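Local coordinates for putative uncharacterized protein PH0242 (Pyrococcus horikoshii, PDB 3VU1), which is an archaeal oligosaccharyltransferase of the AglB family, represented here by its C-terminal globular domain, which carries a bound calcium ion, at residues K271-I283 and I325-F339. Residues are numbered along the deposited sequence; the frame is centred on the assembly and turned at random.
Sequences KLSPGKHTLRLYI and IIVNVTLPTAQKYRF
Leu279 and Val327 face each other across two antiparallel strands, 275-283 and 325-331. Their backbones exchange two hydrogen bonds, Leu279 N to Val327 O at 2.9 Å and Val327 N to Leu279 O at 2.8 Å. Gly275 with Leu331, His277 with Val329, and Leu281 with Ile325 are bonded in the same two-way fashion. Strand 325-331 is thereby held as an edge strand of a four-stranded antiparallel sheet in the Peripheral 1 region.

The packed face carries His277, Leu279, Leu281, Val327, Val329 and Leu331. After Leu331 the chain turns back, and strand 336-339 joins a second sheet. From there Phe339 meets this face with its ring edge; its CZ lies 4.1 Å from Leu279 CD1. The same methyl, Leu279 CD1, also touches Val329 CG1 at 3.9 Å. Tyr337 takes Leu331 CD1 over one ring face, 3.6 Å above the plane, while Leu272 O lies at the ring edge. Its hydroxyl donates to Pro332 O and also touches Pro274.

His277 is the polar member of this face. With CG beside the backbone N (chi1 -69°), its ring reaches back to Ser273. NE2 donates to Ser273 O at 2.6 Å, nearly in the ring plane, and Leu272 CD2 lies over one ring face. ND1 is bonded to Asp260, which should fix the ring's rotation and may favour a positive charge.

The other face is looser and more open to solvent. Lys276 lays CG beside Thr330 OG1 at 3.6 Å, but its extended chain leads away. Thr278 CG2 touches Ile326 CG2. Arg280 forms a salt bridge with Glu259 and a cation-pi contact with Trp266.

The chemistry thus differs by face: mainly apolar groups, with a histidine bonded at both nitrogens, join the two sheets, while polar and charged groups line the more exposed side.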
ATOM      1  N   LYS A 271      14.795  20.527   4.314  1.00 45.03           N
ATOM      2  CA  LYS A 271      14.617  21.613   3.335  1.00 41.29           C
ATOM      3  C   LYS A 271      15.771  21.742   2.326  1.00 39.71           C
ATOM      4  O   LYS A 271      16.875  21.268   2.567  1.00 37.89           O
ATOM      5  CB  LYS A 271      14.392  22.945   4.057  1.00 45.59           C
ATOM      6  CG  LYS A 271      13.153  22.947   4.950  1.00 54.15           C
ATOM      7  CD  LYS A 271      12.838  24.338   5.495  1.00 64.61           C
ATOM      8  CE  LYS A 271      11.566  24.369   6.344  1.00 68.07           C
ATOM      9  NZ  LYS A 271      11.801  23.843   7.721  1.00 72.99           N
ATOM     10  N   LEU A 272      15.484  22.367   1.184  1.00 36.95           N
ATOM     11  CA  LEU A 272      16.471  22.668   0.153  1.00 34.39           C
ATOM     12  C   LEU A 272      16.443  24.166  -0.208  1.00 35.62           C
ATOM     13  O   LEU A 272      15.376  24.755  -0.380  1.00 34.18           O
ATOM     14  CB  LEU A 272      16.208  21.837  -1.110  1.00 31.87           C
ATOM     15  CG  LEU A 272      16.638  20.370  -1.152  1.00 31.50           C
ATOM     16  CD1 LEU A 272      16.051  19.701  -2.390  1.00 28.66           C
ATOM     17  CD2 LEU A 272      18.158  20.210  -1.144  1.00 30.74           C
ATOM     18  N   SER A 273      17.618  24.773  -0.329  1.00 38.05           N
ATOM     19  CA  SER A 273      17.738  26.181  -0.741  1.00 37.42           C
ATOM     20  C   SER A 273      17.616  26.288  -2.243  1.00 35.29           C
ATOM     21  O   SER A 273      17.995  25.365  -2.954  1.00 36.88           O
ATOM     22  CB  SER A 273      19.114  26.708  -0.345  1.00 37.26           C
ATOM     23  OG  SER A 273      20.137  26.025  -1.065  1.00 40.58           O
ATOM     24  N   PRO A 274      17.121  27.424  -2.750  1.00 36.44           N
ATOM     25  CA  PRO A 274      17.278  27.656  -4.212  1.00 35.82           C
ATOM     26  C   PRO A 274      18.776  27.697  -4.556  1.00 37.10           C
ATOM     27  O   PRO A 274      19.581  27.898  -3.657  1.00 39.47           O
ATOM     28  CB  PRO A 274      16.655  29.045  -4.424  1.00 34.05           C
ATOM     29  CG  PRO A 274      15.815  29.300  -3.203  1.00 33.70           C
ATOM     30  CD  PRO A 274      16.415  28.525  -2.063  1.00 33.62           C
ATOM     31  N   GLY A 275      19.143  27.521  -5.822  1.00 36.83           N
ATOM     32  CA  GLY A 275      20.540  27.458  -6.233  1.00 38.43           C
ATOM     33  C   GLY A 275      20.890  26.051  -6.708  1.00 44.35           C
ATOM     34  O   GLY A 275      20.019  25.160  -6.726  1.00 46.94           O
ATOM     35  N   LYS A 276      22.163  25.843  -7.079  1.00 42.54           N
ATOM     36  CA  LYS A 276      22.649  24.543  -7.573  1.00 40.66           C
ATOM     37  C   LYS A 276      22.763  23.492  -6.484  1.00 39.19           C
ATOM     38  O   LYS A 276      23.179  23.788  -5.366  1.00 40.74           O
ATOM     39  CB  LYS A 276      23.990  24.667  -8.303  1.00 42.00           C
ATOM     40  CG  LYS A 276      23.841  25.333  -9.647  1.00 52.63           C
ATOM     41  CD  LYS A 276      25.142  25.495 -10.414  1.00 57.38           C
ATOM     42  CE  LYS A 276      24.896  26.427 -11.605  1.00 65.23           C
ATOM     43  NZ  LYS A 276      25.981  26.337 -12.631  1.00 71.40           N
ATOM     44  N   HIS A 277      22.397  22.260  -6.818  1.00 35.20           N
ATOM     45  CA  HIS A 277      22.593  21.158  -5.912  1.00 34.72           C
ATOM     46  C   HIS A 277      23.006  19.931  -6.662  1.00 34.72           C
ATOM     47  O   HIS A 277      22.653  19.729  -7.833  1.00 37.00           O
ATOM     48  CB  HIS A 277      21.296  20.842  -5.174  1.00 35.96           C
ATOM     49  CG  HIS A 277      20.862  21.890  -4.180  1.00 33.90           C
ATOM     50  ND1 HIS A 277      21.194  21.816  -2.858  1.00 33.90           N
ATOM     51  CD2 HIS A 277      20.042  23.023  -4.330  1.00 32.31           C
ATOM     52  CE1 HIS A 277      20.616  22.857  -2.190  1.00 35.45           C
ATOM     53  NE2 HIS A 277      19.913  23.595  -3.092  1.00 36.81           N
ATOM     54  N   THR A 278      23.747  19.074  -5.987  1.00 33.88           N
ATOM     55  CA  THR A 278      23.930  17.739  -6.473  1.00 34.10           C
ATOM     56  C   THR A 278      23.276  16.846  -5.442  1.00 36.60           C
ATOM     57  O   THR A 278      23.622  16.886  -4.255  1.00 42.77           O
ATOM     58  CB  THR A 278      25.412  17.418  -6.699  1.00 33.52           C
ATOM     59  OG1 THR A 278      25.826  18.095  -7.881  1.00 35.18           O
ATOM     60  CG2 THR A 278      25.637  15.929  -6.927  1.00 34.25           C
ATOM     61  N   LEU A 279      22.308  16.061  -5.896  1.00 36.88           N
ATOM     62  CA  LEU A 279      21.445  15.304  -5.002  1.00 35.00           C
ATOM     63  C   LEU A 279      21.549  13.824  -5.302  1.00 35.64           C
ATOM     64  O   LEU A 279      21.700  13.416  -6.472  1.00 39.52           O
ATOM     65  CB  LEU A 279      19.995  15.765  -5.167  1.00 33.89           C
ATOM     66  CG  LEU A 279      19.675  17.246  -4.970  1.00 33.97           C
ATOM     67  CD1 LEU A 279      18.232  17.504  -5.363  1.00 31.80           C
ATOM     68  CD2 LEU A 279      19.928  17.669  -3.525  1.00 32.97           C
ATOM     69  N   ARG A 280      21.495  13.027  -4.245  1.00 33.95           N
ATOM     70  CA  ARG A 280      21.360  11.604  -4.366  1.00 35.32           C
ATOM     71  C   ARG A 280      19.952  11.253  -3.910  1.00 36.39           C
ATOM     72  O   ARG A 280      19.622  11.457  -2.729  1.00 39.65           O
ATOM     73  CB  ARG A 280      22.405  10.867  -3.525  1.00 36.34           C
ATOM     74  CG  ARG A 280      22.534   9.394  -3.924  1.00 40.66           C
ATOM     75  CD  ARG A 280      23.271   8.581  -2.881  1.00 42.77           C
ATOM     76  NE  ARG A 280      24.706   8.558  -3.135  1.00 47.94           N
ATOM     77  CZ  ARG A 280      25.639   8.582  -2.183  1.00 49.27           C
ATOM     78  NH1 ARG A 280      25.336   8.652  -0.887  1.00 46.55           N
ATOM     79  NH2 ARG A 280      26.898   8.551  -2.538  1.00 51.42           N
ATOM     80  N   LEU A 281      19.125  10.769  -4.845  1.00 33.28           N
ATOM     81  CA  LEU A 281      17.743  10.349  -4.562  1.00 32.10           C
ATOM     82  C   LEU A 281      17.599   8.833  -4.332  1.00 32.98           C
ATOM     83  O   LEU A 281      17.933   8.000  -5.197  1.00 34.06           O
ATOM     84  CB  LEU A 281      16.845  10.828  -5.692  1.00 31.11           C
ATOM     85  CG  LEU A 281      17.226  12.246  -6.153  1.00 31.94           C
ATOM     86  CD1 LEU A 281      16.408  12.657  -7.362  1.00 30.75           C
ATOM     87  CD2 LEU A 281      17.071  13.288  -5.052  1.00 30.00           C
ATOM     88  N   TYR A 282      17.132   8.470  -3.150  1.00 34.75           N
ATOM     89  CA  TYR A 282      16.929   7.062  -2.807  1.00 37.40           C
ATOM     90  C   TYR A 282      15.485   6.703  -3.123  1.00 37.86           C
ATOM     91  O   TYR A 282      14.554   7.215  -2.508  1.00 40.17           O
ATOM     92  CB  TYR A 282      17.215   6.811  -1.339  1.00 40.68           C
ATOM     93  CG  TYR A 282      18.667   6.907  -0.965  1.00 47.57           C
ATOM     94  CD1 TYR A 282      19.303   8.157  -0.873  1.00 51.03           C
ATOM     95  CD2 TYR A 282      19.416   5.754  -0.677  1.00 49.22           C
ATOM     96  CE1 TYR A 282      20.638   8.254  -0.518  1.00 53.24           C
ATOM     97  CE2 TYR A 282      20.759   5.840  -0.316  1.00 51.61           C
ATOM     98  CZ  TYR A 282      21.360   7.090  -0.241  1.00 55.36           C
ATOM     99  OH  TYR A 282      22.675   7.204   0.118  1.00 60.20           O
ATOM    100  N   ILE A 283      15.312   5.825  -4.097  1.00 38.12           N
ATOM    101  CA  ILE A 283      14.007   5.574  -4.682  1.00 35.80           C
ATOM    102  C   ILE A 283      13.390   4.279  -4.171  1.00 35.77           C
ATOM    103  O   ILE A 283      14.050   3.234  -4.098  1.00 36.96           O
ATOM    104  CB  ILE A 283      14.106   5.587  -6.212  1.00 34.74           C
ATOM    105  CG1 ILE A 283      14.317   7.045  -6.650  1.00 36.03           C
ATOM    106  CG2 ILE A 283      12.876   4.944  -6.842  1.00 32.65           C
ATOM    107  CD1 ILE A 283      14.459   7.288  -8.141  1.00 35.09           C
ATOM    108  N   ILE A 325      20.027   7.373  -7.260  1.00 41.45           N
ATOM    109  CA  ILE A 325      20.208   8.123  -8.488  1.00 41.31           C
ATOM    110  C   ILE A 325      20.732   9.517  -8.182  1.00 42.98           C
ATOM    111  O   ILE A 325      20.231  10.175  -7.268  1.00 44.77           O
ATOM    112  CB  ILE A 325      18.867   8.208  -9.233  1.00 42.93           C
ATOM    113  CG1 ILE A 325      18.816   7.114 -10.267  1.00 46.13           C
ATOM    114  CG2 ILE A 325      18.648   9.526  -9.944  1.00 41.55           C
ATOM    115  CD1 ILE A 325      17.513   7.118 -11.016  1.00 52.49           C
ATOM    116  N   ILE A 326      21.717   9.969  -8.961  1.00 42.41           N
ATOM    117  CA  ILE A 326      22.386  11.240  -8.699  1.00 41.51           C
ATOM    118  C   ILE A 326      21.926  12.225  -9.730  1.00 41.43           C
ATOM    119  O   ILE A 326      21.941  11.899 -10.901  1.00 44.98           O
ATOM    120  CB  ILE A 326      23.925  11.104  -8.736  1.00 39.44           C
ATOM    121  CG1 ILE A 326      24.381  10.283  -7.525  1.00 39.58           C
ATOM    122  CG2 ILE A 326      24.575  12.473  -8.729  1.00 36.99           C
ATOM    123  CD1 ILE A 326      25.868  10.040  -7.408  1.00 39.12           C
ATOM    124  N   VAL A 327      21.493  13.412  -9.305  1.00 40.25           N
ATOM    125  CA  VAL A 327      21.062  14.433 -10.256  1.00 39.52           C
ATOM    126  C   VAL A 327      21.709  15.755  -9.920  1.00 43.00           C
ATOM    127  O   VAL A 327      22.167  15.945  -8.787  1.00 46.54           O
ATOM    128  CB  VAL A 327      19.522  14.621 -10.312  1.00 41.02           C
ATOM    129  CG1 VAL A 327      18.827  13.338 -10.725  1.00 40.42           C
ATOM    130  CG2 VAL A 327      18.966  15.136  -8.989  1.00 41.23           C
ATOM    131  N   ASN A 328      21.750  16.654 -10.912  1.00 42.85           N
ATOM    132  CA  ASN A 328      22.186  18.049 -10.742  1.00 40.63           C
ATOM    133  C   ASN A 328      21.082  19.003 -11.131  1.00 40.76           C
ATOM    134  O   ASN A 328      20.564  18.925 -12.228  1.00 43.72           O
ATOM    135  CB  ASN A 328      23.415  18.331 -11.594  1.00 38.52           C
ATOM    136  CG  ASN A 328      24.665  17.799 -10.961  1.00 42.65           C
ATOM    137  OD1 ASN A 328      25.056  16.672 -11.212  1.00 45.80           O
ATOM    138  ND2 ASN A 328      25.267  18.585 -10.078  1.00 45.63           N
ATOM    139  N   VAL A 329      20.723  19.915 -10.245  1.00 39.93           N
ATOM    140  CA  VAL A 329      19.578  20.760 -10.503  1.00 38.17           C
ATOM    141  C   VAL A 329      19.789  22.185 -10.006  1.00 39.28           C
ATOM    142  O   VAL A 329      20.386  22.409  -8.953  1.00 41.21           O
ATOM    143  CB  VAL A 329      18.286  20.126  -9.906  1.00 39.92           C
ATOM    144  CG1 VAL A 329      18.342  20.014  -8.373  1.00 37.66           C
ATOM    145  CG2 VAL A 329      17.038  20.874 -10.374  1.00 38.71           C
ATOM    146  N   THR A 330      19.304  23.151 -10.773  1.00 39.24           N
ATOM    147  CA  THR A 330      19.232  24.508 -10.278  1.00 39.55           C
ATOM    148  C   THR A 330      17.787  24.784  -9.900  1.00 41.95           C
ATOM    149  O   THR A 330      16.928  24.929 -10.780  1.00 44.20           O
ATOM    150  CB  THR A 330      19.711  25.537 -11.323  1.00 39.32           C
ATOM    151  OG1 THR A 330      21.004  25.150 -11.829  1.00 39.86           O
ATOM    152  CG2 THR A 330      19.800  26.920 -10.683  1.00 36.38           C
ATOM    153  N   LEU A 331      17.522  24.841  -8.596  1.00 40.15           N
ATOM    154  CA  LEU A 331      16.186  25.130  -8.091  1.00 40.63           C
ATOM    155  C   LEU A 331      15.911  26.630  -7.987  1.00 42.23           C
ATOM    156  O   LEU A 331      16.588  27.321  -7.242  1.00 44.35           O
ATOM    157  CB  LEU A 331      16.007  24.511  -6.700  1.00 40.46           C
ATOM    158  CG  LEU A 331      16.379  23.041  -6.509  1.00 38.65           C
ATOM    159  CD1 LEU A 331      16.224  22.694  -5.052  1.00 37.52           C
ATOM    160  CD2 LEU A 331      15.512  22.128  -7.359  1.00 41.46           C
ATOM    161  N   PRO A 332      14.877  27.132  -8.689  1.00 44.06           N
ATOM    162  CA  PRO A 332      14.518  28.534  -8.535  1.00 42.93           C
ATOM    163  C   PRO A 332      13.905  28.745  -7.177  1.00 44.63           C
ATOM    164  O   PRO A 332      13.529  27.773  -6.517  1.00 46.20           O
ATOM    165  CB  PRO A 332      13.428  28.730  -9.584  1.00 44.74           C
ATOM    166  CG  PRO A 332      12.773  27.397  -9.697  1.00 45.78           C
ATOM    167  CD  PRO A 332      13.875  26.390  -9.486  1.00 45.54           C
ATOM    168  N   THR A 333      13.782  30.003  -6.772  1.00 45.84           N
ATOM    169  CA  THR A 333      13.139  30.344  -5.502  1.00 45.81           C
ATOM    170  C   THR A 333      11.648  29.999  -5.637  1.00 41.46           C
ATOM    171  O   THR A 333      11.065  30.214  -6.696  1.00 42.17           O
ATOM    172  CB  THR A 333      13.314  31.851  -5.174  1.00 45.82           C
ATOM    173  OG1 THR A 333      12.731  32.584  -6.235  1.00 55.40           O
ATOM    174  CG2 THR A 333      14.794  32.274  -5.120  1.00 42.83           C
ATOM    175  N   ALA A 334      11.049  29.467  -4.575  1.00 37.28           N
ATOM    176  CA  ALA A 334       9.673  28.965  -4.585  1.00 37.60           C
ATOM    177  C   ALA A 334       9.371  28.454  -3.202  1.00 38.86           C
ATOM    178  O   ALA A 334      10.288  28.274  -2.405  1.00 37.79           O
ATOM    179  CB  ALA A 334       9.523  27.821  -5.569  1.00 36.98           C
ATOM    180  N   GLN A 335       8.099  28.205  -2.903  1.00 41.36           N
ATOM    181  CA  GLN A 335       7.745  27.714  -1.573  1.00 42.43           C
ATOM    182  C   GLN A 335       8.176  26.264  -1.348  1.00 41.20           C
ATOM    183  O   GLN A 335       8.662  25.936  -0.276  1.00 40.79           O
ATOM    184  CB  GLN A 335       6.249  27.872  -1.294  1.00 49.02           C
ATOM    185  CG  GLN A 335       5.856  27.275   0.058  1.00 53.15           C
ATOM    186  CD  GLN A 335       4.373  27.326   0.360  1.00 59.05           C
ATOM    187  OE1 GLN A 335       3.958  26.939   1.452  1.00 67.64           O
ATOM    188  NE2 GLN A 335       3.565  27.821  -0.582  1.00 64.29           N
ATOM    189  N   LYS A 336       7.987  25.404  -2.347  1.00 40.30           N
ATOM    190  CA  LYS A 336       8.352  24.003  -2.200  1.00 43.31           C
ATOM    191  C   LYS A 336       8.708  23.342  -3.530  1.00 42.14           C
ATOM    192  O   LYS A 336       8.370  23.863  -4.594  1.00 39.02           O
ATOM    193  CB  LYS A 336       7.245  23.220  -1.498  1.00 46.75           C
ATOM    194  CG  LYS A 336       5.916  23.196  -2.224  1.00 51.11           C
ATOM    195  CD  LYS A 336       4.978  22.242  -1.512  1.00 58.26           C
ATOM    196  CE  LYS A 336       3.559  22.342  -2.053  1.00 63.77           C
ATOM    197  NZ  LYS A 336       2.683  21.436  -1.258  1.00 68.04           N
ATOM    198  N   TYR A 337       9.409  22.205  -3.458  1.00 41.51           N
ATOM    199  CA  TYR A 337       9.766  21.434  -4.667  1.00 42.50           C
ATOM    200  C   TYR A 337       9.106  20.050  -4.693  1.00 40.33           C
ATOM    201  O   TYR A 337       9.105  19.307  -3.696  1.00 37.15           O
ATOM    202  CB  TYR A 337      11.290  21.333  -4.880  1.00 40.28           C
ATOM    203  CG  TYR A 337      12.006  22.655  -4.719  1.00 41.49           C
ATOM    204  CD1 TYR A 337      12.676  22.957  -3.537  1.00 42.09           C
ATOM    205  CD2 TYR A 337      11.998  23.608  -5.732  1.00 40.62           C
ATOM    206  CE1 TYR A 337      13.330  24.161  -3.363  1.00 42.90           C
ATOM    207  CE2 TYR A 337      12.649  24.821  -5.570  1.00 44.19           C
ATOM    208  CZ  TYR A 337      13.312  25.091  -4.376  1.00 47.54           C
ATOM    209  OH  TYR A 337      13.963  26.290  -4.182  1.00 49.94           O
ATOM    210  N   ARG A 338       8.525  19.729  -5.840  1.00 38.03           N
ATOM    211  CA  ARG A 338       7.908  18.430  -6.017  1.00 40.06           C
ATOM    212  C   ARG A 338       8.685  17.617  -7.051  1.00 37.77           C
ATOM    213  O   ARG A 338       8.810  18.006  -8.213  1.00 36.22           O
ATOM    214  CB  ARG A 338       6.428  18.581  -6.416  1.00 40.78           C
ATOM    215  CG  ARG A 338       5.619  17.298  -6.351  1.00 37.97           C
ATOM    216  CD  ARG A 338       4.241  17.518  -6.928  1.00 38.63           C
ATOM    217  NE  ARG A 338       3.378  18.135  -5.944  1.00 42.46           N
ATOM    218  CZ  ARG A 338       2.283  18.827  -6.229  1.00 42.71           C
ATOM    219  NH1 ARG A 338       1.918  19.004  -7.499  1.00 40.77           N
ATOM    220  NH2 ARG A 338       1.569  19.354  -5.237  1.00 40.01           N
ATOM    221  N   PHE A 339       9.204  16.486  -6.603  1.00 36.82           N
ATOM    222  CA  PHE A 339       9.850  15.532  -7.482  1.00 37.88           C
ATOM    223  C   PHE A 339       8.818  14.634  -8.189  1.00 37.82           C
ATOM    224  O   PHE A 339       7.973  14.009  -7.548  1.00 39.70           O
ATOM    225  CB  PHE A 339      10.882  14.733  -6.681  1.00 38.88           C
ATOM    226  CG  PHE A 339      12.035  15.575  -6.194  1.00 40.34           C
ATOM    227  CD1 PHE A 339      11.844  16.553  -5.213  1.00 39.53           C
ATOM    228  CD2 PHE A 339      13.305  15.417  -6.731  1.00 41.72           C
ATOM    229  CE1 PHE A 339      12.893  17.339  -4.766  1.00 38.47           C
ATOM    230  CE2 PHE A 339      14.360  16.211  -6.291  1.00 41.73           C
ATOM    231  CZ  PHE A 339      14.153  17.167  -5.308  1.00 38.96           C
TER